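Putative sensory box/GGDEF family protein (Vibrio parahaemolyticus, PDB 3LID) probably makes the second messenger cyclic di-GMP from two GTP through its GGDEF part, while the piece described here is its extracellular PDC-fold sensor domain. Local coordinates at residues A24-G27 against R28-N32; D228-P231 against R232-S235; S70-A73 against R74-L78. All coordinates share one frame; numbering follows the deposited sequence.

Contact 1. Residues A24-G27 against R28-N32; sequences AYTG and REYNN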
ATOM      1  N   ALA A  24     -10.102 -11.073  -9.482  1.00 16.14           N
ATOM      2  CA  ALA A  24     -11.152 -10.103  -9.579  1.00 16.56           C
ATOM      3  C   ALA A  24     -11.682  -9.696  -8.199  1.00 15.67           C
ATOM      4  O   ALA A  24     -11.991  -8.507  -8.000  1.00 16.39           O
ATOM      5  CB  ALA A  24     -12.337 -10.688 -10.500  1.00 17.52           C
ATOM      6  N   TYR A  25     -11.862 -10.678  -7.313  1.00 14.97           N
ATOM      7  CA  TYR A  25     -12.311 -10.441  -5.950  1.00 14.50           C
ATOM      8  C   TYR A  25     -11.355  -9.434  -5.222  1.00 14.61           C
ATOM      9  O   TYR A  25     -11.810  -8.433  -4.604  1.00 14.92           O
ATOM     10  CB  TYR A  25     -12.276 -11.743  -5.223  1.00 14.65           C
ATOM     11  CG  TYR A  25     -12.782 -11.705  -3.803  1.00 13.71           C
ATOM     12  CD1 TYR A  25     -14.067 -12.171  -3.507  1.00 19.13           C
ATOM     13  CD2 TYR A  25     -11.982 -11.289  -2.750  1.00 16.14           C
ATOM     14  CE1 TYR A  25     -14.539 -12.175  -2.168  1.00 16.81           C
ATOM     15  CE2 TYR A  25     -12.432 -11.300  -1.451  1.00 15.95           C
ATOM     16  CZ  TYR A  25     -13.703 -11.733  -1.169  1.00 16.74           C
ATOM     17  OH  TYR A  25     -14.134 -11.747   0.148  1.00 20.81           O
ATOM     18  N   THR A  26     -10.090  -9.773  -5.296  1.00 14.14           N
ATOM     19  CA  THR A  26      -9.153  -9.021  -4.492  1.00 16.16           C
ATOM     20  C   THR A  26      -9.001  -7.662  -5.146  1.00 14.34           C
ATOM     21  O   THR A  26      -8.805  -6.640  -4.448  1.00 14.02           O
ATOM     22  CB  THR A  26      -7.822  -9.779  -4.453  1.00 15.82           C
ATOM     23  OG1 THR A  26      -8.042 -10.978  -3.720  1.00 18.05           O
ATOM     24  CG2 THR A  26      -6.740  -8.917  -3.720  1.00 18.59           C
ATOM     25  N   GLY A  27      -9.102  -7.574  -6.472  1.00 14.32           N
ATOM     26  CA  GLY A  27      -9.007  -6.230  -7.088  1.00 15.88           C
ATOM     27  C   GLY A  27     -10.130  -5.346  -6.618  1.00 15.32           C
ATOM     28  O   GLY A  27      -9.925  -4.139  -6.381  1.00 14.82           O
ATOM     29  N   ARG A  28     -11.344  -5.916  -6.498  1.00 13.88           N
ATOM     30  CA  ARG A  28     -12.463  -5.131  -5.984  1.00 14.48           C
ATOM     31  C   ARG A  28     -12.218  -4.664  -4.530  1.00 14.50           C
ATOM     32  O   ARG A  28     -12.614  -3.554  -4.150  1.00 15.52           O
ATOM     33  CB  ARG A  28     -13.752  -5.993  -6.037  1.00 14.90           C
ATOM     34  CG  ARG A  28     -14.255  -6.063  -7.534  1.00 15.41           C
ATOM     35  CD  ARG A  28     -15.651  -6.741  -7.608  1.00 18.70           C
ATOM     36  NE  ARG A  28     -15.643  -8.108  -7.157  1.00 22.90           N
ATOM     37  CZ  ARG A  28     -15.627  -9.162  -7.957  1.00 20.63           C
ATOM     38  NH1 ARG A  28     -15.552  -9.046  -9.275  1.00 24.15           N
ATOM     39  NH2 ARG A  28     -15.686 -10.342  -7.391  1.00 19.04           N
ATOM     40  N   GLU A  29     -11.579  -5.507  -3.742  1.00 13.76           N
ATOM     41  CA  GLU A  29     -11.252  -5.106  -2.349  1.00 14.47           C
ATOM     42  C   GLU A  29     -10.256  -3.912  -2.330  1.00 15.06           C
ATOM     43  O   GLU A  29     -10.482  -2.925  -1.579  1.00 14.76           O
ATOM     44  CB  GLU A  29     -10.674  -6.232  -1.527  1.00 17.35           C
ATOM     45  CG  GLU A  29     -11.736  -7.384  -1.355  1.00 18.30           C
ATOM     46  CD  GLU A  29     -11.495  -8.201  -0.120  1.00 28.92           C
ATOM     47  OE1 GLU A  29     -10.423  -8.793  -0.010  1.00 25.90           O
ATOM     48  OE2 GLU A  29     -12.426  -8.269   0.701  1.00 32.46           O
ATOM     49  N   TYR A  30      -9.229  -3.955  -3.180  1.00 15.36           N
ATOM     50  CA  TYR A  30      -8.335  -2.786  -3.278  1.00 14.25           C
ATOM     51  C   TYR A  30      -9.084  -1.569  -3.776  1.00 15.28           C
ATOM     52  O   TYR A  30      -8.796  -0.449  -3.297  1.00 15.24           O
ATOM     53  CB  TYR A  30      -7.101  -3.039  -4.177  1.00 15.59           C
ATOM     54  CG  TYR A  30      -6.016  -3.782  -3.430  1.00 15.99           C
ATOM     55  CD1 TYR A  30      -5.965  -5.182  -3.459  1.00 15.16           C
ATOM     56  CD2 TYR A  30      -5.011  -3.106  -2.692  1.00 15.55           C
ATOM     57  CE1 TYR A  30      -4.955  -5.903  -2.743  1.00 16.79           C
ATOM     58  CE2 TYR A  30      -4.021  -3.809  -2.048  1.00 15.96           C
ATOM     59  CZ  TYR A  30      -3.973  -5.188  -2.075  1.00 18.60           C
ATOM     60  OH  TYR A  30      -2.965  -5.881  -1.368  1.00 19.36           O
ATOM     61  N   ASN A  31      -9.975  -1.726  -4.760  1.00 13.50           N
ATOM     62  CA  ASN A  31     -10.734  -0.543  -5.172  1.00 14.68           C
ATOM     63  C   ASN A  31     -11.551   0.044  -4.039  1.00 14.84           C
ATOM     64  O   ASN A  31     -11.656   1.300  -3.907  1.00 15.20           O
ATOM     65  CB  ASN A  31     -11.725  -0.910  -6.282  1.00 16.81           C
ATOM     66  CG  ASN A  31     -11.053  -1.332  -7.606  1.00 19.96           C
ATOM     67  OD1 ASN A  31      -9.920  -0.963  -7.960  1.00 24.03           O
ATOM     68  ND2 ASN A  31     -11.764  -2.171  -8.326  1.00 22.10           N
ATOM     69  N   ASN A  32     -12.126  -0.818  -3.217  1.00 13.62           N
ATOM     70  CA  ASN A  32     -12.876  -0.323  -2.057  1.00 14.53           C
ATOM     71  C   ASN A  32     -11.969   0.374  -1.040  1.00 15.41           C
ATOM     72  O   ASN A  32     -12.275   1.434  -0.456  1.00 16.15           O
ATOM     73  CB  ASN A  32     -13.673  -1.444  -1.377  1.00 15.65           C
ATOM     74  CG  ASN A  32     -15.000  -1.677  -2.119  1.00 16.13           C
ATOM     75  OD1 ASN A  32     -15.228  -1.020  -3.134  1.00 16.75           O
ATOM     76  ND2 ASN A  32     -15.803  -2.654  -1.688  1.00 16.99           N
TER
HETATM   77  O   HOH W   1     -12.773 -10.619   1.925  1.00 33.05           O
HETATM   78  O   HOH W   2      -8.724 -10.237  -1.175  1.00 27.34           O
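Ala-24 meets Arg-28 one turn on: its CB lies 3.8 Å from Arg-28 NH1, and its carbonyl O accepts from Arg-28 N while sitting under the middle of one guanidinium face, 3.6 Å from the plane. The arginine bends at chi3 (-63°), which folds the flat group back over the Ala-24 to Tyr-25 backbone of the preceding turn. At Tyr-25, CG stands anti to the backbone N (chi1 -177°), and the ring stands up beside the Glu-29 carboxylate. Tyr-25 CE2 comes 3.5 Å from Glu-29 CD, the two planes 56° apart; a water bridges Tyr-25 OH and Glu-29 OE2. All of this belongs to the long N-terminal helix 9-45 of the PDC-fold sensor domain, where Glu-29 and Tyr-30 touch Leu-181 of helix 174-181. Thr-26 is buried, against Ile-191 of strand 189-195. Its CG2 reaches the edge of the Tyr-30 ring, in the ring plane, 3.6 Å from Tyr-30 CE1, the two side chains lying alongside and pointing alike; Tyr-30 touches Leu-193. Thr-26 OG1 bonds to Gln-22 and donates to a second water, which in turn donates to Glu-29 OE1. Gly-27 O accepts a hydrogen bond from Asn-31 N, 2.9 Å away.

Contact 2. Residues D228-P231 against R232-S235; sequences DIWP and RVVS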
ATOM      1  N   ASP A 228       8.720 -14.296 -20.792  1.00 24.15           N
ATOM      2  CA  ASP A 228       7.671 -14.447 -21.788  1.00 25.99           C
ATOM      3  C   ASP A 228       6.319 -14.222 -21.246  1.00 24.85           C
ATOM      4  O   ASP A 228       5.401 -14.077 -22.032  1.00 27.19           O
ATOM      5  CB  ASP A 228       7.753 -15.835 -22.413  1.00 27.66           C
ATOM      6  CG  ASP A 228       8.989 -15.940 -23.187  1.00 31.99           C
ATOM      7  OD1 ASP A 228       9.153 -15.016 -24.022  1.00 37.78           O
ATOM      8  OD2 ASP A 228       9.838 -16.804 -22.873  1.00 36.64           O
ATOM      9  N   ILE A 229       6.189 -14.197 -19.922  1.00 22.50           N
ATOM     10  CA  ILE A 229       4.867 -13.949 -19.280  1.00 21.83           C
ATOM     11  C   ILE A 229       4.696 -12.455 -18.953  1.00 19.37           C
ATOM     12  O   ILE A 229       3.588 -11.913 -19.055  1.00 18.44           O
ATOM     13  CB  ILE A 229       4.611 -14.861 -18.083  1.00 21.21           C
ATOM     14  CG1 ILE A 229       4.687 -16.384 -18.487  1.00 22.48           C
ATOM     15  CG2 ILE A 229       3.280 -14.533 -17.396  1.00 22.27           C
ATOM     16  CD1 ILE A 229       4.611 -17.251 -17.372  1.00 22.21           C
ATOM     17  N   TRP A 230       5.806 -11.799 -18.672  1.00 18.96           N
ATOM     18  CA  TRP A 230       5.778 -10.335 -18.401  1.00 19.65           C
ATOM     19  C   TRP A 230       4.996  -9.455 -19.360  1.00 18.82           C
ATOM     20  O   TRP A 230       4.166  -8.671 -18.933  1.00 18.30           O
ATOM     21  CB  TRP A 230       7.193  -9.822 -18.093  1.00 18.63           C
ATOM     22  CG  TRP A 230       7.337  -8.371 -17.767  1.00 19.29           C
ATOM     23  CD1 TRP A 230       8.145  -7.474 -18.379  1.00 23.95           C
ATOM     24  CD2 TRP A 230       6.776  -7.693 -16.597  1.00 21.10           C
ATOM     25  NE1 TRP A 230       8.064  -6.246 -17.744  1.00 21.86           N
ATOM     26  CE2 TRP A 230       7.285  -6.378 -16.613  1.00 20.23           C
ATOM     27  CE3 TRP A 230       5.889  -8.094 -15.564  1.00 21.42           C
ATOM     28  CZ2 TRP A 230       6.908  -5.397 -15.668  1.00 21.77           C
ATOM     29  CZ3 TRP A 230       5.520  -7.139 -14.612  1.00 19.36           C
ATOM     30  CH2 TRP A 230       6.049  -5.813 -14.663  1.00 17.92           C
ATOM     31  N   PRO A 231       5.157  -9.601 -20.697  1.00 18.42           N
ATOM     32  CA  PRO A 231       4.335  -8.820 -21.584  1.00 18.35           C
ATOM     33  C   PRO A 231       2.826  -8.977 -21.394  1.00 17.58           C
ATOM     34  O   PRO A 231       2.078  -8.032 -21.634  1.00 18.67           O
ATOM     35  CB  PRO A 231       4.753  -9.362 -23.027  1.00 18.35           C
ATOM     36  CG  PRO A 231       6.157  -9.786 -22.798  1.00 19.22           C
ATOM     37  CD  PRO A 231       6.075 -10.540 -21.443  1.00 18.89           C
ATOM     38  N   ARG A 232       2.370 -10.164 -21.016  1.00 17.66           N
ATOM     39  CA  ARG A 232       0.949 -10.401 -20.840  1.00 18.71           C
ATOM     40  C   ARG A 232       0.545  -9.579 -19.590  1.00 19.58           C
ATOM     41  O   ARG A 232      -0.522  -8.987 -19.542  1.00 19.78           O
ATOM     42  CB  ARG A 232       0.701 -11.903 -20.595  1.00 19.04           C
ATOM     43  CG  ARG A 232       1.306 -12.881 -21.776  1.00 19.38           C
ATOM     44  CD  ARG A 232       0.476 -12.819 -23.085  1.00 29.85           C
ATOM     45  NE  ARG A 232       1.121 -13.719 -24.096  1.00 32.20           N
ATOM     46  CZ  ARG A 232       2.256 -13.454 -24.768  1.00 32.53           C
ATOM     47  NH1 ARG A 232       2.852 -12.293 -24.605  1.00 29.01           N
ATOM     48  NH2 ARG A 232       2.821 -14.360 -25.594  1.00 25.13           N
ATOM     49  N   VAL A 233       1.404  -9.600 -18.572  1.00 17.78           N
ATOM     50  CA  VAL A 233       1.056  -8.857 -17.314  1.00 18.07           C
ATOM     51  C   VAL A 233       0.997  -7.378 -17.618  1.00 18.80           C
ATOM     52  O   VAL A 233       0.037  -6.695 -17.247  1.00 18.35           O
ATOM     53  CB  VAL A 233       2.141  -9.096 -16.303  1.00 17.60           C
ATOM     54  CG1 VAL A 233       1.872  -8.272 -14.988  1.00 17.22           C
ATOM     55  CG2 VAL A 233       2.050 -10.575 -15.871  1.00 17.45           C
ATOM     56  N   VAL A 234       2.009  -6.885 -18.368  1.00 17.56           N
ATOM     57  CA  VAL A 234       2.099  -5.445 -18.678  1.00 18.54           C
ATOM     58  C   VAL A 234       0.938  -4.958 -19.516  1.00 18.51           C
ATOM     59  O   VAL A 234       0.551  -3.797 -19.451  1.00 19.76           O
ATOM     60  CB  VAL A 234       3.498  -5.181 -19.335  1.00 18.59           C
ATOM     61  CG1 VAL A 234       3.664  -3.753 -19.870  1.00 19.13           C
ATOM     62  CG2 VAL A 234       4.582  -5.617 -18.337  1.00 18.13           C
ATOM     63  N   SER A 235       0.305  -5.859 -20.269  1.00 18.08           N
ATOM     64  CA  SER A 235      -0.884  -5.494 -21.021  1.00 19.36           C
ATOM     65  C   SER A 235      -2.048  -4.950 -20.136  1.00 18.93           C
ATOM     66  O   SER A 235      -2.939  -4.295 -20.624  1.00 20.67           O
ATOM     67  CB  SER A 235      -1.373  -6.705 -21.818  1.00 19.42           C
ATOM     68  OG  SER A 235      -2.194  -7.567 -21.091  1.00 18.84           O
TER
HETATM   69  O   HOH W   3       5.818 -13.195 -24.899  1.00 27.25           O
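Trp-230 lays its indole across the next turn, against Val-234 and Val-233. From CB, which points away from residues 232-235, the chain swings back because CG is anti to the backbone N (chi1 -179°). Trp-230 CG is 3.9 Å from Val-234 CG2, a methyl that meets nearly every later ring atom. Of the ring atoms CE2 is nearest to it, at 3.3 Å, with CD2, NE1 and CZ2 only slightly farther off; Val-234 CG2 also lies 3.1 Å from Trp-230 O. The methyl sits over one face in a CH-pi contact, displaced toward CE2, 3.5 Å from the centroid of the six-membered ring and 19° off the normal. Farther round, Val-233 joins in: Trp-230 CE3 is as near to Val-233 CB as to Val-234 CG2, and Trp-230 CZ3 lies 3.8 Å from Val-233 CG1. Helix 230-234 of the sensor domain packs over strand 246-254, Val-233 on Phe-250 and Ile-229 on Ile-248; the indole meets the His-262 ring nearly perpendicularly. Ile-229 O accepts from both Arg-232 N and Val-233 N, the latter in the carbonyl plane. Arg-232 folds back at chi2, with Pro-231 CB at the edge of its guanidinium; a water donates to Asp-228 O and weakly accepts from Arg-232 NH1. Ser-235 OG donates to Arg-232 O and is also bonded to Gln-237 N.

Contact 3. Residues S70-A73 against R74-L78; sequences SSVA and RNQKL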
ATOM      1  N   SER A  70      -5.178  10.075  16.457  1.00 15.80           N
ATOM      2  CA  SER A  70      -4.906   8.795  17.045  1.00 16.42           C
ATOM      3  C   SER A  70      -6.187   7.952  16.948  1.00 15.70           C
ATOM      4  O   SER A  70      -6.069   6.724  16.677  1.00 16.06           O
ATOM      5  CB  SER A  70      -4.505   8.974  18.509  1.00 18.98           C
ATOM      6  OG  SER A  70      -3.240   9.653  18.587  1.00 19.18           O
ATOM      7  N   SER A  71      -7.345   8.548  17.264  1.00 16.91           N
ATOM      8  CA  SER A  71      -8.628   7.803  17.141  1.00 16.40           C
ATOM      9  C   SER A  71      -8.877   7.345  15.731  1.00 17.34           C
ATOM     10  O   SER A  71      -9.384   6.223  15.498  1.00 16.50           O
ATOM     11  CB  SER A  71      -9.796   8.689  17.639  1.00 19.32           C
ATOM     12  OG  SER A  71      -9.645   8.939  19.047  1.00 24.19           O
ATOM     13  N   VAL A  72      -8.609   8.224  14.766  1.00 15.95           N
ATOM     14  CA  VAL A  72      -8.850   7.864  13.351  1.00 15.04           C
ATOM     15  C   VAL A  72      -7.877   6.688  12.992  1.00 15.21           C
ATOM     16  O   VAL A  72      -8.292   5.751  12.258  1.00 15.56           O
ATOM     17  CB  VAL A  72      -8.613   9.079  12.386  1.00 16.46           C
ATOM     18  CG1 VAL A  72      -8.599   8.595  10.932  1.00 16.37           C
ATOM     19  CG2 VAL A  72      -9.720  10.097  12.616  1.00 16.73           C
ATOM     20  N   ALA A  73      -6.611   6.773  13.427  1.00 14.20           N
ATOM     21  CA  ALA A  73      -5.679   5.706  13.071  1.00 14.14           C
ATOM     22  C   ALA A  73      -6.144   4.361  13.668  1.00 15.35           C
ATOM     23  O   ALA A  73      -5.981   3.332  13.018  1.00 14.94           O
ATOM     24  CB  ALA A  73      -4.232   6.018  13.611  1.00 15.29           C
ATOM     25  N   ARG A  74      -6.566   4.369  14.929  1.00 15.34           N
ATOM     26  CA  ARG A  74      -7.060   3.114  15.551  1.00 15.35           C
ATOM     27  C   ARG A  74      -8.311   2.569  14.823  1.00 16.08           C
ATOM     28  O   ARG A  74      -8.499   1.321  14.716  1.00 16.04           O
ATOM     29  CB  ARG A  74      -7.363   3.299  17.055  1.00 14.90           C
ATOM     30  CG  ARG A  74      -6.049   3.573  17.893  1.00 15.26           C
ATOM     31  CD  ARG A  74      -6.369   3.504  19.413  1.00 19.43           C
ATOM     32  NE  ARG A  74      -7.220   4.637  19.774  1.00 23.32           N
ATOM     33  CZ  ARG A  74      -6.750   5.795  20.244  1.00 21.30           C
ATOM     34  NH1 ARG A  74      -5.445   5.953  20.494  1.00 18.94           N
ATOM     35  NH2 ARG A  74      -7.607   6.760  20.530  1.00 22.25           N
ATOM     36  N   ASN A  75      -9.180   3.471  14.361  1.00 16.42           N
ATOM     37  CA  ASN A  75     -10.411   3.090  13.665  1.00 17.02           C
ATOM     38  C   ASN A  75     -10.148   2.576  12.239  1.00 18.42           C
ATOM     39  O   ASN A  75     -10.714   1.516  11.838  1.00 18.95           O
ATOM     40  CB  ASN A  75     -11.319   4.301  13.580  1.00 18.67           C
ATOM     41  CG  ASN A  75     -12.609   4.029  12.793  1.00 21.52           C
ATOM     42  OD1 ASN A  75     -12.665   4.116  11.586  1.00 23.42           O
ATOM     43  ND2 ASN A  75     -13.660   3.791  13.519  1.00 28.67           N
ATOM     44  N   GLN A  76      -9.213   3.211  11.524  1.00 15.57           N
ATOM     45  CA  GLN A  76      -8.983   2.870  10.114  1.00 15.75           C
ATOM     46  C   GLN A  76      -7.915   1.773   9.888  1.00 14.96           C
ATOM     47  O   GLN A  76      -7.978   1.106   8.857  1.00 15.83           O
ATOM     48  CB  GLN A  76      -8.609   4.142   9.319  1.00 15.85           C
ATOM     49  CG  GLN A  76      -9.793   5.075   9.181  1.00 18.33           C
ATOM     50  CD  GLN A  76     -10.877   4.447   8.298  1.00 18.12           C
ATOM     51  OE1 GLN A  76     -11.986   4.106   8.772  1.00 25.12           O
ATOM     52  NE2 GLN A  76     -10.549   4.211   7.098  1.00 16.77           N
ATOM     53  N   LYS A  77      -6.908   1.718  10.765  1.00 15.28           N
ATOM     54  CA  LYS A  77      -5.820   0.703  10.857  1.00 15.06           C
ATOM     55  C   LYS A  77      -4.777   0.771   9.706  1.00 14.40           C
ATOM     56  O   LYS A  77      -3.638   0.334   9.918  1.00 16.59           O
ATOM     57  CB  LYS A  77      -6.349  -0.742  10.966  1.00 15.01           C
ATOM     58  CG  LYS A  77      -7.319  -0.814  12.142  1.00 17.88           C
ATOM     59  CD  LYS A  77      -7.871  -2.254  12.198  1.00 24.94           C
ATOM     60  CE  LYS A  77      -9.072  -2.298  13.080  1.00 34.91           C
ATOM     61  NZ  LYS A  77      -8.631  -2.304  14.451  1.00 43.26           N
ATOM     62  N   LEU A  78      -5.158   1.302   8.542  1.00 14.40           N
ATOM     63  CA  LEU A  78      -4.279   1.220   7.405  1.00 15.51           C
ATOM     64  C   LEU A  78      -3.284   2.388   7.285  1.00 16.23           C
ATOM     65  O   LEU A  78      -2.452   2.379   6.363  1.00 17.74           O
ATOM     66  CB  LEU A  78      -5.064   1.112   6.066  1.00 16.57           C
ATOM     67  CG  LEU A  78      -6.117   2.216   5.828  1.00 18.69           C
ATOM     68  CD1 LEU A  78      -5.413   3.331   5.196  1.00 27.19           C
ATOM     69  CD2 LEU A  78      -7.235   1.705   4.832  1.00 25.98           C
TER
HETATM   70  O   HOH W   4     -10.633   6.601  20.125  1.00 45.34           O
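Ser-70 and Arg-74 meet one helical turn apart, Ser-70 CB lying 3.7 Å from Arg-74 NH1. The tight packing is on the buried flank. Ser-70 faces the protein, its OG bonded to Glu-66 O and its side chain on Ile-95 and Ala-104. Ala-73 follows it inward, touching Ala-104 and Tyr-97, so this flank of the helix is pressed against strands 91-98 and 103-106. Arg-74 borders that packing, on Tyr-97 and Ala-104. It bends at chi3 (-68°), bringing its guanidinium flat over the backbone, with Ser-70 O 3.7 Å from the plane and beneath its centre; that oxygen also takes the Arg-74 N hydrogen at 3.0 Å.

The solvent side is held more lightly. Ser-71 OG, already bonded to Asn-67 O, lies 3.3 Å from Arg-74 NH2, and a water joins the two: it is 2.8 Å from Ser-71 OG and accepts from Arg-74 NH2 at 3.1 Å, in the plane of the guanidinium at its edge. Farther round, Val-72 CG1 and Gln-76 CG lie side by side at 4.1 Å, Gln-76 also resting on Ile-40. Lys-77 N still bonds to Ala-73 O at 2.9 Å, but Lys-77, with positive phi (71°), is the first residue after helix 59-76 to leave helical geometry. There the chain turns into strand 79-86 of the seven-stranded antiparallel sheet in this PDC-fold domain.

In the fold
All three contacts are local, each between residues about one turn apart, and they sample different parts of one sensor domain. Contact 1 lies midway along helix 9-45, and contact 3 closes helix 59-76; their centres are 21 Å apart, but their nearest atoms come to about 7 Å. Helix 9-45 links them: Gln-76 and Leu-78 of contact 3 touch Ile-40, Gln-36 and Ile-37 farther along it. Contact 2 is 21 Å from contact 1 between centres and 37 Å from contact 3, on the opposite side of the chain's centre from the latter. Contacts 1 and 2 both border the six-stranded sheet, through strands 189-195 and 246-254 respectively, whereas contact 3 lies beside the sheet that contains strands 91-98 and 103-106.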